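Local coordinates for cell surface protein (Faecalibacterium prausnitzii A2-165, PDB 4GT6) that is of unknown function but, as an extracellular protein built of leucine-rich repeats, probably binds other proteins at the cell surface, at residues A40-G45 with Y49-I54; T117-L122 with E131-C136; Y233-Y238 with F247-G252. One frame throughout, in Å; residues are numbered along the deposited sequence. Where two conformers were deposited one is given.

The three contacts follow one another along a single elongated chain with leucine-rich repeats of the BspA type, none enclosing another. Contact 1 sits near the N-terminal end, in the hairpin of strands 41-44 and 47-54. Contact 2 comes next, its centre about 25 Å away. Contact 1 includes strand 47-54 of a mixed sheet, and the loops of contact 2 flank strand 127-128 of that sheet. Contact 3 lies on the opposite side of the chain's centre, about 33 Å from contact 2 and 55 Å from contact 1 between centres, and joins strands 233-237 and 246-248 of two other sheets. Buried apolar packing thus recurs at separate points along the solenoid, an elongated shape consistent with protein binding.

Contact 1 of 3, residues A40-G45 with Y49-I54; sequences AQVTHG and YPVSKI. With EDO (1,2-ethanediol), chain Q; EDO (1,2-ethanediol), chain O.
V42 and Y49 hold the tight part of this contact. Their backbones exchange two hydrogen bonds, V42 N to Y49 O at 2.9 Å and Y49 N to V42 O at 2.7 Å. On the buried face, CG2 of V42 meets CB of Y49 at 4.0 Å, the two side chains crossing at about a right angle. CG1 of V42 reaches CG2 of V51 in a similar crossing, and F16 and L18 of strand 14-18 and A24 and I26 of strand 24-29 pack against these side chains. The pairing is that of an antiparallel beta hairpin, strand 41-44 folding back on strand 47-54, which in turn runs parallel to strand 24-29. A third bond runs from V51 N to A40 O at 2.9 Å. The other face is looser: Q41 and P50 form the non-hydrogen-bonded pair, both exposed, and the amide of Q41 turns off from strand 47-54. Toward the turn, Y49 CG stands beside its own backbone N (chi1 -63°), carrying the ring edge toward H44, with CE1 4.0 Å from H44 O. Here a water adds a bridge, bonding H44 O, H44 ND1 and Y49 OH, while an ethanediol, probably from the crystallisation liquor, donates to T43 O.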
loop_
_atom_site.group_PDB
_atom_site.type_symbol
_atom_site.label_atom_id
_atom_site.label_comp_id
_atom_site.label_asym_id
_atom_site.label_seq_id
_atom_site.Cartn_x
_atom_site.Cartn_y
_atom_site.Cartn_z
ATOM N N ALA A 40 -34.916 -2.543 3.957
ATOM C CA ALA A 40 -35.077 -1.243 3.287
ATOM C C ALA A 40 -35.805 -0.262 4.209
ATOM O O ALA A 40 -35.680 0.963 4.065
ATOM C CB ALA A 40 -35.850 -1.413 1.991
ATOM N N GLN A 41 -36.616 -0.807 5.110
ATOM C CA GLN A 41 -37.399 -0.009 6.051
ATOM C C GLN A 41 -37.539 -0.727 7.397
ATOM O O GLN A 41 -37.528 -1.963 7.452
ATOM C CB GLN A 41 -38.797 0.345 5.475
ATOM C CG GLN A 41 -39.727 -0.836 5.194
ATOM C CD GLN A 41 -41.133 -0.422 4.790
ATOM O OE1 GLN A 41 -41.350 0.505 3.990
ATOM N NE2 GLN A 41 -42.124 -1.111 5.342
ATOM N N VAL A 42 -37.633 0.066 8.472
ATOM C CA VAL A 42 -37.865 -0.407 9.840
ATOM C C VAL A 42 -39.037 0.393 10.409
ATOM O O VAL A 42 -39.278 1.536 9.991
ATOM C CB VAL A 42 -36.615 -0.357 10.764
ATOM C CG1 VAL A 42 -35.551 -1.373 10.324
ATOM C CG2 VAL A 42 -36.030 1.054 10.849
ATOM N N THR A 43 -39.747 -0.204 11.358
ATOM C CA THR A 43 -40.898 0.441 11.991
ATOM C C THR A 43 -40.611 0.708 13.462
ATOM O O THR A 43 -40.028 -0.136 14.152
ATOM C CB THR A 43 -42.163 -0.426 11.805
ATOM O OG1 THR A 43 -42.385 -0.594 10.405
ATOM C CG2 THR A 43 -43.424 0.203 12.443
ATOM N N HIS A 44 -41.014 1.903 13.925
ATOM C CA HIS A 44 -40.994 2.273 15.331
ATOM C C HIS A 44 -42.203 3.166 15.633
ATOM O O HIS A 44 -42.376 4.219 15.020
ATOM C CB HIS A 44 -39.687 2.937 15.788
ATOM C CG HIS A 44 -39.715 3.214 17.258
ATOM N ND1 HIS A 44 -39.791 4.510 17.747
ATOM C CD2 HIS A 44 -39.832 2.346 18.295
ATOM C CE1 HIS A 44 -39.885 4.388 19.062
ATOM N NE2 HIS A 44 -39.925 3.106 19.437
ATOM N N GLY A 45 -43.045 2.713 16.554
ATOM C CA GLY A 45 -44.251 3.444 16.927
ATOM C C GLY A 45 -45.201 3.590 15.755
ATOM O O GLY A 45 -45.517 2.604 15.083
ATOM N N TYR A 49 -39.424 4.002 8.815
ATOM C CA TYR A 49 -38.178 4.679 8.531
ATOM C C TYR A 49 -37.424 3.971 7.447
ATOM O O TYR A 49 -37.058 2.825 7.647
ATOM C CB TYR A 49 -37.285 4.739 9.797
ATOM C CG TYR A 49 -37.907 5.536 10.918
ATOM C CD1 TYR A 49 -38.828 4.951 11.789
ATOM C CD2 TYR A 49 -37.589 6.875 11.105
ATOM C CE1 TYR A 49 -39.448 5.698 12.791
ATOM C CE2 TYR A 49 -38.203 7.632 12.100
ATOM C CZ TYR A 49 -39.109 7.026 12.965
ATOM O OH TYR A 49 -39.714 7.771 13.946
ATOM N N PRO A 50 -37.080 4.628 6.330
ATOM C CA PRO A 50 -36.141 3.985 5.380
ATOM C C PRO A 50 -34.770 3.824 6.038
ATOM O O PRO A 50 -34.364 4.682 6.832
ATOM C CB PRO A 50 -36.054 5.003 4.217
ATOM C CG PRO A 50 -37.205 5.933 4.428
ATOM C CD PRO A 50 -37.392 6.006 5.914
ATOM N N VAL A 51 -34.049 2.734 5.728
ATOM C CA VAL A 51 -32.706 2.507 6.283
ATOM C C VAL A 51 -31.670 3.188 5.373
ATOM O O VAL A 51 -31.434 2.732 4.253
ATOM C CB VAL A 51 -32.449 0.993 6.462
ATOM C CG1 VAL A 51 -30.995 0.710 6.841
ATOM C CG2 VAL A 51 -33.410 0.408 7.505
ATOM N N SER A 52 -31.043 4.264 5.864
ATOM C CA SER A 52 -30.074 5.046 5.072
ATOM C C SER A 52 -28.629 4.665 5.368
ATOM O O SER A 52 -27.728 5.046 4.608
ATOM C CB SER A 52 -30.256 6.546 5.334
ATOM O OG SER A 52 -29.984 6.811 6.701
ATOM N N LYS A 53 -28.391 3.916 6.461
ATOM C CA LYS A 53 -27.014 3.608 6.823
ATOM C C LYS A 53 -26.868 2.281 7.528
ATOM O O LYS A 53 -27.711 1.901 8.349
ATOM C CB LYS A 53 -26.456 4.745 7.738
ATOM C CG LYS A 53 -25.039 4.489 8.286
ATOM C CD LYS A 53 -24.513 5.689 9.089
ATOM C CE LYS A 53 -23.112 5.441 9.641
ATOM N NZ LYS A 53 -22.732 6.590 10.528
ATOM N N ILE A 54 -25.777 1.574 7.193
ATOM C CA ILE A 54 -25.343 0.381 7.939
ATOM C C ILE A 54 -24.358 0.925 8.950
ATOM O O ILE A 54 -23.308 1.438 8.563
ATOM C CB ILE A 54 -24.732 -0.690 7.021
ATOM C CG1 ILE A 54 -25.800 -1.191 5.998
ATOM C CG2 ILE A 54 -24.171 -1.858 7.897
ATOM C CD1 ILE A 54 -25.187 -1.930 4.822
HETATM C C1 EDO Q . -42.559 -3.878 14.217
HETATM O O1 EDO Q . -41.827 -5.091 14.276
HETATM C C2 EDO Q . -42.044 -2.915 15.313
HETATM O O2 EDO Q . -40.669 -2.645 15.091
HETATM C C1 EDO O . -47.355 1.981 9.905
HETATM O O1 EDO O . -46.702 3.213 9.646
HETATM C C2 EDO O . -46.717 1.298 11.134
HETATM O O2 EDO O . -46.804 2.146 12.269
HETATM O O HOH W 1 -41.040 6.611 15.839
#

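Contact 2 of 3, residues T117-L122 with E131-C136; sequences TDIPIL and EAFHHC
The ring of F133 meets I119 and L122 obliquely, and both methyls lie on the same side of the ring plane. CD1 of I119 comes to 3.9 Å from F133 CE1, while CD1 of L122 touches the far end of the ring, 3.7 Å from F133 CZ. The ring of F110 also meets that of F133, the two planes nearly parallel. The second flat group, the imidazole of H134, turns its edge to E131: in one of the two conformers of H134, ND1 donates to E131 OE2 at 3.0 Å, approaching on the anti side and 33° out of the carboxylate plane. F133 belongs to the A-F-x-x-C pattern that recurs through the BspA-type leucine-rich repeats of this chain, and backbone hydrogen bonds between A132 and F110 and between F133 and M155 tie its loop to the neighbouring coils. With CG beside its backbone N (chi1 -65°), F133 sends its ring inward to the 117-122 segment, whose residues 120-122 form a short 3-10 turn. An alanine here is likely to leave the end methyls of I119 and L122 without their aromatic partner and open a gap in the buried core. I121, from the same turn, packs instead on F110 and on V92, I94 and I105 of strands 91-94 and 104-105. F133 is part of a type I turn from E131 to H134.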
loop_
_atom_site.group_PDB
_atom_site.type_symbol
_atom_site.label_atom_id
_atom_site.label_comp_id
_atom_site.label_asym_id
_atom_site.label_seq_id
_atom_site.Cartn_x
_atom_site.Cartn_y
_atom_site.Cartn_z
ATOM N N THR A 117 -15.469 -10.688 -4.141
ATOM C CA THR A 117 -15.179 -10.468 -5.574
ATOM C C THR A 117 -16.133 -9.467 -6.241
ATOM O O THR A 117 -15.732 -8.801 -7.198
ATOM C CB THR A 117 -15.226 -11.792 -6.363
ATOM O OG1 THR A 117 -16.502 -12.421 -6.188
ATOM C CG2 THR A 117 -14.117 -12.753 -5.961
ATOM N N ASP A 118 -17.382 -9.383 -5.759
ATOM C CA ASP A 118 -18.410 -8.529 -6.358
ATOM C C ASP A 118 -18.771 -7.394 -5.431
ATOM O O ASP A 118 -19.367 -7.628 -4.378
ATOM C CB ASP A 118 -19.663 -9.361 -6.707
ATOM C CG ASP A 118 -19.430 -10.535 -7.646
ATOM O OD1 ASP A 118 -18.385 -10.551 -8.336
ATOM O OD2 ASP A 118 -20.298 -11.431 -7.699
ATOM N N ILE A 119 -18.412 -6.159 -5.821
ATOM C CA ILE A 119 -18.704 -4.974 -5.015
ATOM C C ILE A 119 -19.377 -3.837 -5.846
ATOM O O ILE A 119 -18.794 -2.755 -5.948
ATOM C CB ILE A 119 -17.440 -4.443 -4.267
ATOM C CG1 ILE A 119 -16.206 -4.321 -5.184
ATOM C CG2 ILE A 119 -17.155 -5.267 -3.052
ATOM C CD1 ILE A 119 -15.060 -3.367 -4.643
ATOM N N PRO A 120 -20.638 -3.989 -6.321
ATOM C CA PRO A 120 -21.300 -2.863 -7.042
ATOM C C PRO A 120 -21.563 -1.604 -6.205
ATOM O O PRO A 120 -21.893 -0.567 -6.760
ATOM C CB PRO A 120 -22.641 -3.457 -7.467
ATOM C CG PRO A 120 -22.894 -4.596 -6.477
ATOM C CD PRO A 120 -21.509 -5.182 -6.300
ATOM N N ILE A 121 -21.429 -1.678 -4.895
ATOM C CA ILE A 121 -21.630 -0.550 -3.981
ATOM C C ILE A 121 -20.654 0.632 -4.287
ATOM O O ILE A 121 -20.862 1.737 -3.794
ATOM C CB ILE A 121 -21.497 -1.014 -2.507
ATOM C CG1 ILE A 121 -20.150 -1.688 -2.261
ATOM C CG2 ILE A 121 -22.663 -1.940 -2.128
ATOM C CD1 ILE A 121 -19.658 -1.573 -0.909
ATOM N N LEU A 122 -19.610 0.399 -5.103
ATOM C CA LEU A 122 -18.604 1.413 -5.452
ATOM C C LEU A 122 -19.037 2.351 -6.591
ATOM O O LEU A 122 -18.451 3.419 -6.770
ATOM C CB LEU A 122 -17.336 0.662 -5.860
ATOM C CG LEU A 122 -16.039 1.073 -5.208
ATOM C CD1 LEU A 122 -16.120 1.020 -3.689
ATOM C CD2 LEU A 122 -14.930 0.217 -5.689
ATOM N N GLU A 131 -8.220 2.182 4.453
ATOM C CA GLU A 131 -8.166 0.714 4.489
ATOM C C GLU A 131 -9.523 0.035 4.264
ATOM O O GLU A 131 -9.715 -1.086 4.749
ATOM C CB GLU A 131 -7.663 0.308 5.885
ATOM C CG GLU A 131 -6.263 0.811 6.215
ATOM C CD GLU A 131 -5.876 0.459 7.636
ATOM O OE1 GLU A 131 -6.473 1.018 8.587
ATOM O OE2 GLU A 131 -5.043 -0.459 7.793
ATOM N N ALA A 132 -10.433 0.662 3.509
ATOM C CA ALA A 132 -11.765 0.098 3.301
ATOM C C ALA A 132 -11.707 -1.255 2.603
ATOM O O ALA A 132 -12.581 -2.077 2.857
ATOM C CB ALA A 132 -12.623 1.058 2.489
ATOM N N PHE A 133 -10.665 -1.524 1.768
ATOM C CA PHE A 133 -10.594 -2.814 1.078
ATOM C C PHE A 133 -9.265 -3.501 1.348
ATOM O O PHE A 133 -8.796 -4.281 0.521
ATOM C CB PHE A 133 -10.845 -2.628 -0.441
ATOM C CG PHE A 133 -12.261 -2.144 -0.695
ATOM C CD1 PHE A 133 -13.337 -3.031 -0.648
ATOM C CD2 PHE A 133 -12.520 -0.795 -0.929
ATOM C CE1 PHE A 133 -14.645 -2.583 -0.859
ATOM C CE2 PHE A 133 -13.835 -0.338 -1.120
ATOM C CZ PHE A 133 -14.891 -1.235 -1.037
ATOM N N HIS A 134 -8.642 -3.174 2.481
ATOM C CA HIS A 134 -7.351 -3.740 2.884
ATOM C C HIS A 134 -7.491 -5.279 2.992
ATOM O O HIS A 134 -8.408 -5.765 3.649
ATOM C CB HIS A 134 -6.922 -3.093 4.217
ATOM C CG HIS A 134 -5.552 -3.438 4.734
ATOM N ND1 HIS A 134 -5.012 -2.759 5.816
ATOM C CD2 HIS A 134 -4.673 -4.391 4.342
ATOM C CE1 HIS A 134 -3.829 -3.307 6.037
ATOM N NE2 HIS A 134 -3.583 -4.298 5.179
ATOM N N HIS A 135 -6.592 -6.042 2.323
ATOM C CA HIS A 135 -6.593 -7.520 2.318
ATOM C C HIS A 135 -7.862 -8.132 1.663
ATOM O O HIS A 135 -8.251 -9.261 2.004
ATOM C CB HIS A 135 -6.369 -8.112 3.727
ATOM C CG HIS A 135 -4.926 -8.410 4.014
ATOM N ND1 HIS A 135 -4.278 -9.480 3.407
ATOM C CD2 HIS A 135 -4.044 -7.757 4.807
ATOM C CE1 HIS A 135 -3.031 -9.450 3.864
ATOM N NE2 HIS A 135 -2.843 -8.433 4.711
ATOM N N CYS A 136 -8.470 -7.420 0.689
ATOM C CA CYS A 136 -9.525 -7.985 -0.134
ATOM C C CYS A 136 -8.800 -8.672 -1.283
ATOM O O CYS A 136 -8.724 -8.172 -2.405
ATOM C CB CYS A 136 -10.519 -6.925 -0.584
ATOM S SG CYS A 136 -11.599 -6.365 0.765
#

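Contact 3 of 3, residues Y233-Y238 with F247-G252; sequences YALIRY and FKIPNG
Two sheets of the leucine-rich-repeat solenoid face each other here: strand 233-237, which lies between strands 224-227 and 253-256, and strand 246-248, which pairs with strand 269-271. The aromatic pair Y238 and F247 makes the closest side-chain approach of the contact. Y238 turns its edge to the face of F247, an edge-to-face arrangement with centroids 5.0 Å apart and planes at 56°. Its CE2 hangs over the ring, displaced toward the rim, and comes to 3.5 Å from F247 CG. The OH of Y238 lies alongside CB of F247. In both residues CG is anti to the backbone N (chi1 -178°), which extends each ring toward the opposing segment. L235 packs beside this pair. Its CD1 sits at the edge of the F247 ring, 4.0 Å from CE2, and equally close to CG1 of I249, so one methyl bridges two residues of the other segment. I249 in turn rests on I256 and V270. At the far end the backbones barely hold each other: Y233 N gives a weak hydrogen bond to G252 O at 3.3 Å, and the same oxygen lies at the edge of the Y233 ring. G252 has a positive phi (108°), at which a side chain would jam against the preceding carbonyl. Beside Y238, R237 grips the carbonyl O of Y238 side-on with two nitrogens, NE at 2.9 Å and NH2 at 3.1 Å. Its NH1 forms a salt bridge to D262, and Y238 stacks on F261. Strand 233-237 has a classic beta bulge, where I236 and R237 lie together opposite L224. Aliphatic and aromatic side chains packed between the strands on the two sides of a coil form the hydrophobic core of a leucine-rich-repeat solenoid.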
loop_
_atom_site.group_PDB
_atom_site.type_symbol
_atom_site.label_atom_id
_atom_site.label_comp_id
_atom_site.label_asym_id
_atom_site.label_seq_id
_atom_site.Cartn_x
_atom_site.Cartn_y
_atom_site.Cartn_z
ATOM N N TYR A 233 13.778 15.948 -8.080
ATOM C CA TYR A 233 12.906 14.805 -8.232
ATOM C C TYR A 233 13.268 13.725 -7.230
ATOM O O TYR A 233 14.438 13.572 -6.884
ATOM C CB TYR A 233 13.034 14.198 -9.640
ATOM C CG TYR A 233 12.519 15.045 -10.777
ATOM C CD1 TYR A 233 13.244 16.130 -11.244
ATOM C CD2 TYR A 233 11.357 14.698 -11.454
ATOM C CE1 TYR A 233 12.816 16.871 -12.345
ATOM C CE2 TYR A 233 10.904 15.448 -12.544
ATOM C CZ TYR A 233 11.651 16.513 -13.003
ATOM O OH TYR A 233 11.218 17.240 -14.092
ATOM N N ALA A 234 12.279 12.951 -6.816
ATOM C CA ALA A 234 12.490 11.737 -6.033
ATOM C C ALA A 234 11.992 10.596 -6.904
ATOM O O ALA A 234 10.896 10.706 -7.475
ATOM C CB ALA A 234 11.721 11.783 -4.701
ATOM N N LEU A 235 12.769 9.519 -7.034
ATOM C CA LEU A 235 12.313 8.354 -7.800
ATOM C C LEU A 235 11.426 7.534 -6.865
ATOM O O LEU A 235 11.896 7.098 -5.814
ATOM C CB LEU A 235 13.529 7.525 -8.297
ATOM C CG LEU A 235 13.250 6.522 -9.422
ATOM C CD1 LEU A 235 14.542 6.195 -10.169
ATOM C CD2 LEU A 235 12.639 5.189 -8.897
ATOM N N ILE A 236 10.145 7.353 -7.218
ATOM C CA ILE A 236 9.258 6.675 -6.276
ATOM C C ILE A 236 8.845 5.263 -6.729
ATOM O O ILE A 236 8.611 4.424 -5.852
ATOM C CB ILE A 236 8.052 7.566 -5.879
ATOM C CG1 ILE A 236 7.054 7.791 -7.020
ATOM C CG2 ILE A 236 8.525 8.938 -5.199
ATOM C CD1 ILE A 236 5.792 8.537 -6.574
ATOM N N ARG A 237 8.791 4.965 -8.055
ATOM C CA ARG A 237 8.418 3.619 -8.481
ATOM C C ARG A 237 9.031 3.245 -9.834
ATOM O O ARG A 237 8.688 3.818 -10.873
ATOM C CB ARG A 237 6.872 3.453 -8.547
ATOM C CG ARG A 237 6.380 2.066 -8.946
ATOM C CD ARG A 237 6.544 1.037 -7.819
ATOM N NE ARG A 237 7.805 0.287 -7.941
ATOM C CZ ARG A 237 8.193 -0.666 -7.098
ATOM N NH1 ARG A 237 7.476 -0.935 -6.010
ATOM N NH2 ARG A 237 9.302 -1.361 -7.336
ATOM N N TYR A 238 9.946 2.276 -9.792
ATOM C CA TYR A 238 10.519 1.643 -10.978
ATOM C C TYR A 238 9.692 0.367 -11.196
ATOM O O TYR A 238 9.502 -0.373 -10.234
ATOM C CB TYR A 238 12.005 1.353 -10.778
ATOM C CG TYR A 238 12.660 0.744 -12.002
ATOM C CD1 TYR A 238 12.657 -0.637 -12.206
ATOM C CD2 TYR A 238 13.339 1.539 -12.918
ATOM C CE1 TYR A 238 13.261 -1.202 -13.330
ATOM C CE2 TYR A 238 13.973 0.984 -14.030
ATOM C CZ TYR A 238 13.930 -0.387 -14.230
ATOM O OH TYR A 238 14.538 -0.927 -15.334
ATOM N N PHE A 247 19.778 0.181 -15.701
ATOM C CA PHE A 247 19.063 1.451 -15.578
ATOM C C PHE A 247 20.005 2.477 -14.991
ATOM O O PHE A 247 20.745 2.165 -14.072
ATOM C CB PHE A 247 17.772 1.333 -14.736
ATOM C CG PHE A 247 17.004 2.645 -14.658
ATOM C CD1 PHE A 247 16.402 3.191 -15.794
ATOM C CD2 PHE A 247 16.904 3.345 -13.454
ATOM C CE1 PHE A 247 15.710 4.411 -15.727
ATOM C CE2 PHE A 247 16.169 4.539 -13.377
ATOM C CZ PHE A 247 15.598 5.077 -14.517
ATOM N N LYS A 248 20.016 3.681 -15.556
ATOM C CA LYS A 248 20.790 4.791 -15.018
ATOM C C LYS A 248 19.789 5.810 -14.497
ATOM O O LYS A 248 18.982 6.353 -15.265
ATOM C CB LYS A 248 21.740 5.425 -16.062
ATOM C CG LYS A 248 22.560 6.595 -15.483
ATOM C CD LYS A 248 23.562 7.181 -16.502
ATOM C CE LYS A 248 22.931 8.106 -17.551
ATOM N NZ LYS A 248 23.871 8.318 -18.707
ATOM N N ILE A 249 19.836 6.070 -13.197
ATOM C CA ILE A 249 18.937 7.064 -12.591
ATOM C C ILE A 249 19.349 8.451 -13.141
ATOM O O ILE A 249 20.529 8.798 -13.102
ATOM C CB ILE A 249 19.002 6.989 -11.048
ATOM C CG1 ILE A 249 18.441 5.624 -10.556
ATOM C CG2 ILE A 249 18.242 8.178 -10.408
ATOM C CD1 ILE A 249 18.789 5.298 -9.082
ATOM N N PRO A 250 18.400 9.254 -13.662
ATOM C CA PRO A 250 18.796 10.540 -14.265
ATOM C C PRO A 250 19.393 11.531 -13.289
ATOM O O PRO A 250 18.981 11.632 -12.124
ATOM C CB PRO A 250 17.486 11.118 -14.811
ATOM C CG PRO A 250 16.554 9.953 -14.935
ATOM C CD PRO A 250 16.964 8.963 -13.877
ATOM N N ASN A 251 20.345 12.298 -13.805
ATOM C CA ASN A 251 20.883 13.452 -13.101
ATOM C C ASN A 251 19.685 14.396 -12.818
ATOM O O ASN A 251 18.822 14.557 -13.683
ATOM C CB ASN A 251 21.926 14.143 -13.982
ATOM C CG ASN A 251 22.513 15.379 -13.374
ATOM O OD1 ASN A 251 22.687 15.460 -12.161
ATOM N ND2 ASN A 251 22.840 16.368 -14.211
ATOM N N GLY A 252 19.609 14.941 -11.613
ATOM C CA GLY A 252 18.479 15.784 -11.220
ATOM C C GLY A 252 17.572 15.080 -10.222
ATOM O O GLY A 252 16.679 15.708 -9.641
#